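Local coordinates for pesticidal crystal protein Cry2Aa (Bacillus thuringiensis serovar kurstaki, PDB 1I5P), which promotes colloid-osmotic lysis of midgut epithelial cells in dipteran and lepidopteran insect larvae after binding to them, at residues Glu243-Met248 with Asn274-Gly279; Pro372-Trp377 with Ser415-Asp420; Glu396-Thr401 with Ala462-Val467; Phe422-Ser427 with Arg470-Tyr475. All blocks are in the same frame, centred on the assembly; numbering follows the deposited sequence.

Contact 1. Residues Glu243-Met248 with Asn274-Gly279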
# COMPACT_ATOMS: atom_id res chain seq x y z
N GLU A 243 0.80 6.29 -11.69
CA GLU A 243 1.38 5.04 -12.17
C GLU A 243 2.86 4.95 -11.83
O GLU A 243 3.39 3.87 -11.55
CB GLU A 243 1.21 4.90 -13.68
CG GLU A 243 -0.23 4.80 -14.15
CD GLU A 243 -0.40 3.80 -15.28
OE1 GLU A 243 0.46 3.76 -16.18
OE2 GLU A 243 -1.41 3.06 -15.27
N PHE A 244 3.55 6.09 -11.86
CA PHE A 244 4.95 6.10 -11.52
C PHE A 244 5.07 5.62 -10.08
O PHE A 244 5.94 4.81 -9.75
CB PHE A 244 5.53 7.52 -11.63
CG PHE A 244 6.98 7.62 -11.22
CD1 PHE A 244 7.99 7.16 -12.06
CD2 PHE A 244 7.33 8.14 -9.98
CE1 PHE A 244 9.32 7.24 -11.68
CE2 PHE A 244 8.67 8.22 -9.59
CZ PHE A 244 9.67 7.77 -10.44
N ARG A 245 4.19 6.12 -9.22
CA ARG A 245 4.19 5.74 -7.80
C ARG A 245 3.82 4.27 -7.63
O ARG A 245 4.48 3.54 -6.90
CB ARG A 245 3.20 6.60 -7.01
CG ARG A 245 3.02 6.15 -5.56
CD ARG A 245 2.07 7.07 -4.80
NE ARG A 245 1.84 6.61 -3.44
CZ ARG A 245 1.16 5.51 -3.13
NH1 ARG A 245 0.63 4.75 -4.09
NH2 ARG A 245 1.01 5.16 -1.86
N THR A 246 2.76 3.86 -8.31
CA THR A 246 2.31 2.48 -8.24
C THR A 246 3.41 1.53 -8.65
O THR A 246 3.69 0.55 -7.95
CB THR A 246 1.09 2.25 -9.14
OG1 THR A 246 -0.05 2.91 -8.57
CG2 THR A 246 0.79 0.77 -9.29
N TYR A 247 4.04 1.82 -9.78
CA TYR A 247 5.12 0.98 -10.28
C TYR A 247 6.21 0.80 -9.23
O TYR A 247 6.62 -0.32 -8.94
CB TYR A 247 5.72 1.59 -11.56
CG TYR A 247 6.62 0.62 -12.29
CD1 TYR A 247 6.14 -0.14 -13.36
CD2 TYR A 247 7.93 0.40 -11.86
CE1 TYR A 247 6.95 -1.10 -13.98
CE2 TYR A 247 8.74 -0.55 -12.47
CZ TYR A 247 8.24 -1.30 -13.53
OH TYR A 247 9.04 -2.27 -14.11
N MET A 248 6.67 1.91 -8.64
CA MET A 248 7.71 1.85 -7.62
C MET A 248 7.24 1.26 -6.29
O MET A 248 8.01 0.61 -5.59
CB MET A 248 8.30 3.25 -7.39
CG MET A 248 9.13 3.77 -8.57
SD MET A 248 10.54 2.70 -8.96
CE MET A 248 10.77 3.03 -10.74
N ASN A 274 -1.55 2.51 -0.15
CA ASN A 274 -2.57 2.48 -1.18
C ASN A 274 -1.91 2.51 -2.55
O ASN A 274 -0.72 2.78 -2.67
CB ASN A 274 -3.47 3.72 -1.11
CG ASN A 274 -4.31 3.78 0.15
OD1 ASN A 274 -4.88 2.78 0.58
ND2 ASN A 274 -4.41 4.97 0.73
N LEU A 275 -2.70 2.22 -3.57
CA LEU A 275 -2.27 2.29 -4.96
C LEU A 275 -3.40 3.14 -5.54
O LEU A 275 -4.56 2.77 -5.42
CB LEU A 275 -2.26 0.90 -5.63
CG LEU A 275 -1.23 -0.12 -5.15
CD1 LEU A 275 -1.34 -1.38 -6.00
CD2 LEU A 275 0.17 0.46 -5.24
N TYR A 276 -3.06 4.28 -6.13
CA TYR A 276 -4.08 5.15 -6.70
C TYR A 276 -4.11 5.05 -8.21
O TYR A 276 -3.07 5.02 -8.87
CB TYR A 276 -3.84 6.61 -6.33
CG TYR A 276 -3.56 6.83 -4.87
CD1 TYR A 276 -2.25 6.82 -4.39
CD2 TYR A 276 -4.60 7.04 -3.97
CE1 TYR A 276 -1.99 7.03 -3.03
CE2 TYR A 276 -4.35 7.24 -2.62
CZ TYR A 276 -3.06 7.23 -2.15
OH TYR A 276 -2.84 7.44 -0.81
N ALA A 277 -5.32 5.01 -8.75
CA ALA A 277 -5.50 4.92 -10.19
C ALA A 277 -6.42 6.03 -10.68
O ALA A 277 -7.41 6.36 -10.03
CB ALA A 277 -6.08 3.56 -10.55
N SER A 278 -6.06 6.61 -11.82
CA SER A 278 -6.88 7.65 -12.43
C SER A 278 -6.96 7.26 -13.90
O SER A 278 -6.19 6.42 -14.36
CB SER A 278 -6.26 9.05 -12.25
OG SER A 278 -5.13 9.25 -13.08
N GLY A 279 -7.88 7.87 -14.64
CA GLY A 279 -8.04 7.51 -16.03
C GLY A 279 -7.07 8.09 -17.05
O GLY A 279 -6.49 9.16 -16.84
O HOH W 1 -0.33 4.96 -7.03
O HOH W 2 -1.52 3.65 -10.69

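Contact 2. Residues Pro372-Trp377 with Ser415-Asp420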
# COMPACT_ATOMS: atom_id res chain seq x y z
N PRO A 372 -17.43 -5.68 -1.77
CA PRO A 372 -16.74 -4.41 -2.01
C PRO A 372 -16.34 -4.22 -3.47
O PRO A 372 -16.32 -5.18 -4.25
CB PRO A 372 -15.51 -4.52 -1.12
CG PRO A 372 -15.20 -5.99 -1.22
CD PRO A 372 -16.57 -6.60 -1.01
N PHE A 373 -16.03 -2.98 -3.83
CA PHE A 373 -15.59 -2.66 -5.18
C PHE A 373 -14.15 -3.15 -5.28
O PHE A 373 -13.41 -3.09 -4.30
CB PHE A 373 -15.63 -1.15 -5.40
CG PHE A 373 -17.01 -0.58 -5.54
CD1 PHE A 373 -17.51 0.31 -4.61
CD2 PHE A 373 -17.80 -0.92 -6.64
CE1 PHE A 373 -18.78 0.86 -4.76
CE2 PHE A 373 -19.07 -0.37 -6.80
CZ PHE A 373 -19.56 0.52 -5.86
N VAL A 374 -13.76 -3.65 -6.46
CA VAL A 374 -12.39 -4.12 -6.66
C VAL A 374 -11.80 -3.65 -7.99
O VAL A 374 -10.58 -3.58 -8.14
CB VAL A 374 -12.30 -5.68 -6.58
CG1 VAL A 374 -12.56 -6.14 -5.15
CG2 VAL A 374 -13.29 -6.33 -7.54
N ARG A 375 -12.67 -3.31 -8.94
CA ARG A 375 -12.20 -2.89 -10.25
C ARG A 375 -12.88 -1.61 -10.73
O ARG A 375 -14.09 -1.43 -10.51
CB ARG A 375 -12.46 -4.04 -11.24
CG ARG A 375 -11.85 -3.87 -12.62
CD ARG A 375 -12.19 -5.07 -13.49
NE ARG A 375 -11.55 -6.31 -13.06
CZ ARG A 375 -10.38 -6.75 -13.50
NH1 ARG A 375 -9.70 -6.04 -14.39
NH2 ARG A 375 -9.89 -7.91 -13.08
N SER A 376 -12.12 -0.73 -11.37
CA SER A 376 -12.67 0.53 -11.88
C SER A 376 -12.23 0.84 -13.31
O SER A 376 -11.19 0.36 -13.76
CB SER A 376 -12.25 1.69 -10.98
OG SER A 376 -10.85 1.88 -11.04
N TRP A 377 -13.04 1.63 -14.01
CA TRP A 377 -12.76 2.09 -15.37
C TRP A 377 -12.84 3.61 -15.27
O TRP A 377 -13.90 4.15 -14.96
CB TRP A 377 -13.81 1.58 -16.36
CG TRP A 377 -13.73 0.11 -16.61
CD1 TRP A 377 -13.10 -0.51 -17.65
CD2 TRP A 377 -14.30 -0.93 -15.81
NE1 TRP A 377 -13.24 -1.88 -17.54
CE2 TRP A 377 -13.96 -2.16 -16.42
CE3 TRP A 377 -15.05 -0.95 -14.62
CZ2 TRP A 377 -14.36 -3.39 -15.89
CZ3 TRP A 377 -15.44 -2.17 -14.09
CH2 TRP A 377 -15.10 -3.38 -14.73
N SER A 415 -8.87 -1.05 -17.20
CA SER A 415 -9.59 -1.20 -15.94
C SER A 415 -8.49 -1.25 -14.89
O SER A 415 -7.38 -1.73 -15.16
CB SER A 415 -10.41 -2.50 -15.90
OG SER A 415 -9.60 -3.61 -15.57
N ASN A 416 -8.79 -0.74 -13.70
CA ASN A 416 -7.81 -0.71 -12.62
C ASN A 416 -8.15 -1.76 -11.59
O ASN A 416 -9.25 -1.79 -11.04
CB ASN A 416 -7.79 0.69 -12.01
CG ASN A 416 -7.67 1.76 -13.07
OD1 ASN A 416 -6.62 1.91 -13.71
ND2 ASN A 416 -8.75 2.52 -13.28
N TYR A 417 -7.19 -2.64 -11.33
CA TYR A 417 -7.39 -3.73 -10.39
C TYR A 417 -6.05 -4.39 -10.07
O TYR A 417 -5.17 -4.44 -10.93
CB TYR A 417 -8.33 -4.77 -11.02
CG TYR A 417 -8.35 -6.10 -10.31
CD1 TYR A 417 -9.12 -6.28 -9.16
CD2 TYR A 417 -7.58 -7.18 -10.76
CE1 TYR A 417 -9.12 -7.49 -8.48
CE2 TYR A 417 -7.56 -8.39 -10.08
CZ TYR A 417 -8.33 -8.54 -8.94
OH TYR A 417 -8.30 -9.72 -8.23
N PHE A 418 -5.90 -4.86 -8.84
CA PHE A 418 -4.68 -5.55 -8.43
C PHE A 418 -5.09 -6.72 -7.53
O PHE A 418 -5.93 -6.55 -6.65
CB PHE A 418 -3.74 -4.60 -7.66
CG PHE A 418 -3.43 -3.33 -8.39
CD1 PHE A 418 -4.24 -2.21 -8.25
CD2 PHE A 418 -2.33 -3.25 -9.24
CE1 PHE A 418 -3.96 -1.02 -8.93
CE2 PHE A 418 -2.04 -2.08 -9.94
CZ PHE A 418 -2.86 -0.95 -9.78
N PRO A 419 -4.49 -7.91 -7.74
CA PRO A 419 -4.81 -9.10 -6.94
C PRO A 419 -4.75 -8.81 -5.45
O PRO A 419 -3.81 -8.17 -4.99
CB PRO A 419 -3.75 -10.11 -7.38
CG PRO A 419 -3.56 -9.74 -8.82
CD PRO A 419 -3.45 -8.22 -8.73
N ASP A 420 -5.76 -9.28 -4.72
CA ASP A 420 -5.85 -9.08 -3.26
C ASP A 420 -6.00 -7.63 -2.82
O ASP A 420 -5.93 -7.31 -1.63
CB ASP A 420 -4.64 -9.71 -2.57
CG ASP A 420 -4.60 -11.23 -2.74
OD1 ASP A 420 -5.58 -11.90 -2.36
OD2 ASP A 420 -3.58 -11.74 -3.26
O HOH W 3 -8.18 -3.79 -6.82

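Contact 3. Residues Glu396-Thr401 with Ala462-Val467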
# COMPACT_ATOMS: atom_id res chain seq x y z
N GLU A 396 -15.91 6.22 -15.60
CA GLU A 396 -16.21 6.41 -14.19
C GLU A 396 -17.13 5.29 -13.72
O GLU A 396 -18.21 5.55 -13.19
CB GLU A 396 -16.89 7.77 -13.97
CG GLU A 396 -16.32 8.93 -14.77
CD GLU A 396 -14.87 9.26 -14.43
OE1 GLU A 396 -14.37 8.81 -13.38
OE2 GLU A 396 -14.22 9.99 -15.22
N SER A 397 -16.69 4.05 -13.92
CA SER A 397 -17.48 2.88 -13.54
C SER A 397 -16.75 2.01 -12.53
O SER A 397 -15.52 2.04 -12.44
CB SER A 397 -17.82 2.07 -14.80
OG SER A 397 -18.46 0.85 -14.47
N PHE A 398 -17.51 1.22 -11.78
CA PHE A 398 -16.91 0.36 -10.77
C PHE A 398 -17.62 -0.98 -10.71
O PHE A 398 -18.82 -1.09 -11.00
CB PHE A 398 -16.96 1.04 -9.39
CG PHE A 398 -16.32 2.41 -9.37
CD1 PHE A 398 -17.01 3.52 -9.82
CD2 PHE A 398 -15.00 2.57 -8.93
CE1 PHE A 398 -16.41 4.79 -9.84
CE2 PHE A 398 -14.39 3.82 -8.94
CZ PHE A 398 -15.10 4.93 -9.40
N GLN A 399 -16.88 -2.01 -10.33
CA GLN A 399 -17.43 -3.36 -10.25
C GLN A 399 -17.01 -3.99 -8.92
O GLN A 399 -15.89 -3.80 -8.45
CB GLN A 399 -16.92 -4.18 -11.43
CG GLN A 399 -17.44 -5.59 -11.52
CD GLN A 399 -17.07 -6.22 -12.85
OE1 GLN A 399 -17.54 -5.79 -13.90
NE2 GLN A 399 -16.21 -7.23 -12.80
N THR A 400 -17.93 -4.75 -8.33
CA THR A 400 -17.71 -5.40 -7.05
C THR A 400 -17.21 -6.83 -7.18
O THR A 400 -17.14 -7.37 -8.28
CB THR A 400 -19.02 -5.44 -6.25
OG1 THR A 400 -19.94 -6.35 -6.87
CG2 THR A 400 -19.66 -4.06 -6.20
N THR A 401 -16.85 -7.44 -6.05
CA THR A 401 -16.37 -8.82 -6.02
C THR A 401 -17.41 -9.65 -6.76
O THR A 401 -17.11 -10.71 -7.30
CB THR A 401 -16.26 -9.34 -4.58
OG1 THR A 401 -17.48 -9.06 -3.87
CG2 THR A 401 -15.10 -8.66 -3.86
N ALA A 462 -15.86 15.86 -13.50
CA ALA A 462 -15.38 15.11 -12.35
C ALA A 462 -14.68 13.87 -12.88
O ALA A 462 -15.28 13.07 -13.60
CB ALA A 462 -16.54 14.71 -11.45
N TYR A 463 -13.40 13.71 -12.55
CA TYR A 463 -12.63 12.56 -12.97
C TYR A 463 -12.24 11.80 -11.70
O TYR A 463 -11.43 12.28 -10.90
CB TYR A 463 -11.39 13.01 -13.75
CG TYR A 463 -11.75 13.78 -15.00
CD1 TYR A 463 -11.59 15.17 -15.06
CD2 TYR A 463 -12.29 13.13 -16.11
CE1 TYR A 463 -11.96 15.88 -16.21
CE2 TYR A 463 -12.66 13.83 -17.25
CZ TYR A 463 -12.50 15.20 -17.30
OH TYR A 463 -12.87 15.87 -18.45
N LEU A 464 -12.83 10.63 -11.52
CA LEU A 464 -12.62 9.82 -10.33
C LEU A 464 -11.30 9.07 -10.23
O LEU A 464 -10.67 8.73 -11.24
CB LEU A 464 -13.78 8.84 -10.17
CG LEU A 464 -15.16 9.49 -10.29
CD1 LEU A 464 -16.24 8.47 -9.99
CD2 LEU A 464 -15.25 10.68 -9.34
N VAL A 465 -10.92 8.81 -8.99
CA VAL A 465 -9.69 8.11 -8.65
C VAL A 465 -10.06 6.95 -7.73
O VAL A 465 -10.75 7.14 -6.73
CB VAL A 465 -8.73 9.05 -7.89
CG1 VAL A 465 -7.54 8.27 -7.33
CG2 VAL A 465 -8.26 10.18 -8.82
N SER A 466 -9.63 5.74 -8.09
CA SER A 466 -9.92 4.59 -7.24
C SER A 466 -8.71 4.34 -6.33
O SER A 466 -7.56 4.42 -6.77
CB SER A 466 -10.25 3.35 -8.08
OG SER A 466 -9.25 3.06 -9.03
N VAL A 467 -8.98 4.09 -5.05
CA VAL A 467 -7.95 3.84 -4.06
C VAL A 467 -7.95 2.36 -3.70
O VAL A 467 -8.90 1.85 -3.10
CB VAL A 467 -8.22 4.66 -2.77
CG1 VAL A 467 -7.01 4.59 -1.85
CG2 VAL A 467 -8.54 6.11 -3.13

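Contact 4. Residues Phe422-Ser427 with Arg470-Tyr475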
# COMPACT_ATOMS: atom_id res chain seq x y z
N PHE A 422 -8.45 -4.26 -2.73
CA PHE A 422 -9.84 -3.85 -2.83
C PHE A 422 -9.88 -2.35 -2.99
O PHE A 422 -8.97 -1.64 -2.54
CB PHE A 422 -10.63 -4.23 -1.57
CG PHE A 422 -10.65 -5.70 -1.28
CD1 PHE A 422 -9.64 -6.30 -0.53
CD2 PHE A 422 -11.69 -6.50 -1.75
CE1 PHE A 422 -9.66 -7.66 -0.26
CE2 PHE A 422 -11.72 -7.87 -1.49
CZ PHE A 422 -10.70 -8.45 -0.74
N ILE A 423 -10.92 -1.85 -3.65
CA ILE A 423 -11.05 -0.41 -3.78
C ILE A 423 -11.71 0.00 -2.47
O ILE A 423 -12.93 -0.10 -2.32
CB ILE A 423 -11.95 -0.04 -4.97
CG1 ILE A 423 -11.25 -0.39 -6.29
CG2 ILE A 423 -12.28 1.45 -4.93
CD1 ILE A 423 -12.10 -0.17 -7.52
N ARG A 424 -10.89 0.43 -1.51
CA ARG A 424 -11.40 0.84 -0.21
C ARG A 424 -11.81 2.30 -0.14
O ARG A 424 -12.35 2.75 0.87
CB ARG A 424 -10.36 0.54 0.88
CG ARG A 424 -10.15 -0.96 1.11
CD ARG A 424 -11.45 -1.65 1.51
NE ARG A 424 -11.25 -3.09 1.69
CZ ARG A 424 -12.22 -3.97 1.86
NH1 ARG A 424 -13.49 -3.57 1.88
NH2 ARG A 424 -11.93 -5.26 1.99
N ASN A 425 -11.54 3.05 -1.20
CA ASN A 425 -11.95 4.44 -1.23
C ASN A 425 -11.99 4.95 -2.66
O ASN A 425 -11.34 4.40 -3.55
CB ASN A 425 -11.02 5.33 -0.40
CG ASN A 425 -11.65 6.67 -0.04
OD1 ASN A 425 -12.86 6.85 -0.15
ND2 ASN A 425 -10.84 7.62 0.41
N ILE A 426 -12.79 5.99 -2.88
CA ILE A 426 -12.91 6.60 -4.19
C ILE A 426 -12.78 8.10 -4.00
O ILE A 426 -13.23 8.65 -2.99
CB ILE A 426 -14.27 6.29 -4.85
CG1 ILE A 426 -14.36 4.80 -5.18
CG2 ILE A 426 -14.44 7.12 -6.13
CD1 ILE A 426 -15.72 4.35 -5.68
N SER A 427 -12.14 8.76 -4.95
CA SER A 427 -11.98 10.20 -4.89
C SER A 427 -12.07 10.70 -6.32
O SER A 427 -12.62 10.01 -7.18
CB SER A 427 -10.62 10.56 -4.28
OG SER A 427 -10.55 11.94 -3.97
N ARG A 470 -4.94 -3.49 0.36
CA ARG A 470 -5.12 -4.88 0.75
C ARG A 470 -6.09 -5.05 1.91
O ARG A 470 -6.67 -6.12 2.09
CB ARG A 470 -3.78 -5.49 1.14
CG ARG A 470 -2.85 -5.79 -0.03
CD ARG A 470 -1.68 -6.63 0.44
NE ARG A 470 -1.10 -7.41 -0.65
CZ ARG A 470 -0.08 -7.02 -1.40
NH1 ARG A 470 0.50 -5.84 -1.19
NH2 ARG A 470 0.38 -7.81 -2.36
N LYS A 471 -6.25 -3.99 2.70
CA LYS A 471 -7.13 -4.01 3.86
C LYS A 471 -8.37 -4.87 3.64
O LYS A 471 -9.11 -4.66 2.68
CB LYS A 471 -7.57 -2.60 4.23
CG LYS A 471 -8.39 -2.53 5.51
CD LYS A 471 -7.60 -3.10 6.68
CE LYS A 471 -8.34 -2.89 7.99
NZ LYS A 471 -7.50 -3.28 9.16
N ASN A 472 -8.59 -5.84 4.52
CA ASN A 472 -9.74 -6.72 4.37
C ASN A 472 -10.28 -7.24 5.70
O ASN A 472 -11.45 -7.64 5.79
CB ASN A 472 -9.33 -7.89 3.46
CG ASN A 472 -10.52 -8.69 2.94
OD1 ASN A 472 -11.62 -8.16 2.78
ND2 ASN A 472 -10.29 -9.97 2.65
N ASN A 473 -9.46 -7.22 6.75
CA ASN A 473 -9.90 -7.71 8.05
C ASN A 473 -10.76 -6.70 8.80
O ASN A 473 -10.40 -6.20 9.86
CB ASN A 473 -8.69 -8.11 8.92
CG ASN A 473 -7.82 -6.94 9.31
OD1 ASN A 473 -7.54 -6.06 8.50
ND2 ASN A 473 -7.37 -6.93 10.56
N ILE A 474 -11.92 -6.41 8.21
CA ILE A 474 -12.87 -5.48 8.79
C ILE A 474 -14.05 -6.30 9.30
O ILE A 474 -14.77 -6.93 8.52
CB ILE A 474 -13.39 -4.49 7.73
CG1 ILE A 474 -12.22 -3.75 7.08
CG2 ILE A 474 -14.35 -3.50 8.39
CD1 ILE A 474 -12.58 -3.00 5.80
N TYR A 475 -14.23 -6.31 10.61
CA TYR A 475 -15.32 -7.06 11.23
C TYR A 475 -16.67 -6.52 10.77
O TYR A 475 -17.53 -7.27 10.33
CB TYR A 475 -15.22 -6.97 12.75
CG TYR A 475 -16.38 -7.64 13.44
CD1 TYR A 475 -16.65 -8.99 13.23
CD2 TYR A 475 -17.22 -6.92 14.29
CE1 TYR A 475 -17.73 -9.61 13.85
CE2 TYR A 475 -18.30 -7.53 14.91
CZ TYR A 475 -18.56 -8.88 14.69
OH TYR A 475 -19.62 -9.49 15.30

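Contact 1. Residues Glu243-Met248 with Asn274-Gly279
Arg245 reaches from helix 238-259 to strand 275-278 and takes hold of the backbone carbonyl of Asn274 with both terminal nitrogens. Arg245 NH1 lies 2.8 Å and Arg245 NH2 3.1 Å from Asn274 O, a two-pronged, end-on grip on one oxygen. That oxygen sits in the guanidinium plane, although the two donors approach it from above its own carbonyl plane, on one face. The arginine chain spans the gap because it is stretched out from CG to NE, with CG anti to the backbone N (chi1 173°). Packing is tight where Tyr276 CE1 stands 3.5 Å from Arg245 CZ: the tyrosine presents its ring edge to one guanidinium face, the planes 62° apart. The part around Thr246 is looser. Its methyl CG2 meets Leu275 CD2 at 4.1 Å, and its hydroxyl reaches the strand through water. One water lies 2.6 Å from Thr246 OG1 and accepts from Arg245 NH1 and Tyr276 N; a second donates to Thr246 OG1 and to Tyr276 O. Within the helix, Thr246 OG1 gives its proton to Leu242 O, while Phe249 offers Arg245 a cation-pi contact. This is a joint between the helical N-terminal domain and the beta-rich middle domain. Its chemistry implies a polar, partly hydrated seam in a buried place, where a cationic group is met by a carbonyl oxygen, a water and aromatic carbon, with no carboxylate from the strand segment.

Contact 2. Residues Pro372-Trp377 with Ser415-Asp420
An antiparallel strand pairing at the margin of a four-stranded sheet in the middle domain joins Phe373-Trp377 to the short, weakly bonded strand 415-416, and side chains on both faces reinforce it. Ser376 and Asn416 form the hydrogen-bonded pair: Asn416 N lies 2.6 Å from Ser376 O, and Ser376 N returns a bond to Asn416 O. The same residues meet again beyond the backbone, Asn416 ND2 giving a fairly straight bond of 3.1 Å to Ser376 OG, which lies close to the amide plane. Ser376 OG has another partner in Ser466 OG of strand 462-469. With Ser415 and Trp377 the contact is of another kind, CB of the serine resting over the five-membered ring in a CH-pi contact, 3.7 Å from its centroid. Arg375 turns at chi3 (-67°), which sets its guanidinium against Ser415 and Tyr417. There Arg375 NH1 bonds Ser415 OG at 2.7 Å, almost in the guanidinium plane, while the flat group stacks on the Tyr417 ring with centres 4.4 Å apart and planes at 22°. The edge of the Tyr417 ring meets Val374 O, and a water bridges that oxygen to Phe418 N. Beyond these strands, Arg375 NH1 forms a salt bridge with Asp45, helix 31-44 sends Trp41 to Tyr417 O, and on the far side of strand 373-377 lies strand 397-400, where Val374 and Arg375 together face Gln399 in a classic beta bulge.

Contact 3. Residues Glu396-Thr401 with Ala462-Val467
Glu396 opens the contact by sending its carboxylate to the backbone of strand 462-469, where OE1 accepts a hydrogen bond of 3.0 Å from Leu464 N. The amide comes to OE1 from above the carboxylate plane. A bend at chi2 (-63°) folds the acid over Leu464, with Glu396 OE1 also packed 3.3 Å from Leu464 CG. The other oxygen, OE2, lies near Tyr463 and takes a hydrogen bond from Gln394 NE2, so both carboxylate oxygens of this buried acid have a donor. Its negative charge would probably be eased by these two bonds. Glu396 and Ser397 both face Trp377, a G1 beta bulge at the start of strand 397-400. Next to point across is Phe398, which meets the second strand with its rim: CE1 lies 3.7 Å from Leu464 CD1, the methyl being in the ring plane. On the same ring Phe398 CE2 approaches Ser466 CB at 4.3 Å, also at the edge. The phenyl thus spans two alternate residues of strand 462-469, an apolar filling beside the polar clasp of Glu396. The contact is face-to-face packing between sheets of the middle domain, a beta prism. On one side strand 397-400 is flanked by strands 373-377 and 405-407; on the other, strand 462-469 runs between 275-278 and 422-430, while strand 329-342 contributes Leu335 against Glu396 and Ala338 against Leu464.

Contact 4. Residues Phe422-Ser427 with Arg470-Tyr475
With chi1 at -68° and chi2 at -58°, Arg424 bends once, at chi2, and lays its guanidinium against Phe422, two residues earlier on strand 422-430, and up to the carbonyl of Lys471. The setting is a classic beta bulge, in which Arg424 and Asn425 both face Val467, at the edge of a three-stranded antiparallel sheet of the beta-prism middle domain; residues 470-473 are the loop leading from strand 462-469 into strand 474-477. Two nitrogens hold one oxygen side-on: Arg424 NE lies 2.8 Å and Arg424 NH2 3.0 Å from Lys471 O. The NH2 bond arrives in the carbonyl plane on a lone pair, whereas NE is tilted from that plane, and both bonds are bent. Arg424 NH2 is also 3.0 Å from Asn472 OD1, an oxygen that accepts a hydrogen bond from His21.

The guanidinium is sandwiched. Ile474 CD1 sits over the centre of one face, and Phe422 CB lies against the opposite face, toward the rim. Such cover on both sides, together with the paired bonds to Lys471, would restrict its rotation. Phe422 meets the loop too, with the edge of its ring turned to Arg470 O and the Asn472 amide passing at a slant, planes 30° apart. Lys471 NZ bonds His485 ND1 outside the loop and Asn473 OD1 within it, while Asn473 centres an inverse gamma turn. The nearest approach between the phenyl and the asparagine side chain is 3.5 Å, from Phe422 CE1 to Asn472 CG.

In the fold
Contacts 1, 3 and 4 all reach one three-stranded antiparallel sheet, in which strand 462-469 lies between 275-278 and 422-430. Ala277 O is 3.0 Å from Ser466 N, joining contact 1 to contact 3; on the other edge Val467 N is 2.8 Å from Asn425 O, joining contact 3 to contact 4. Contact 2 belongs to the four-stranded sheet that also carries segment 396-401, and its centre is about 8 Å from that of contact 3. The sheets are bridged where Ser376 OG lies 2.8 Å from Ser466 OG, and where Phe373 O lies 2.9 Å from Ile423 N. Contacts 1 and 4 do not touch, their nearest atoms being about 6 Å apart.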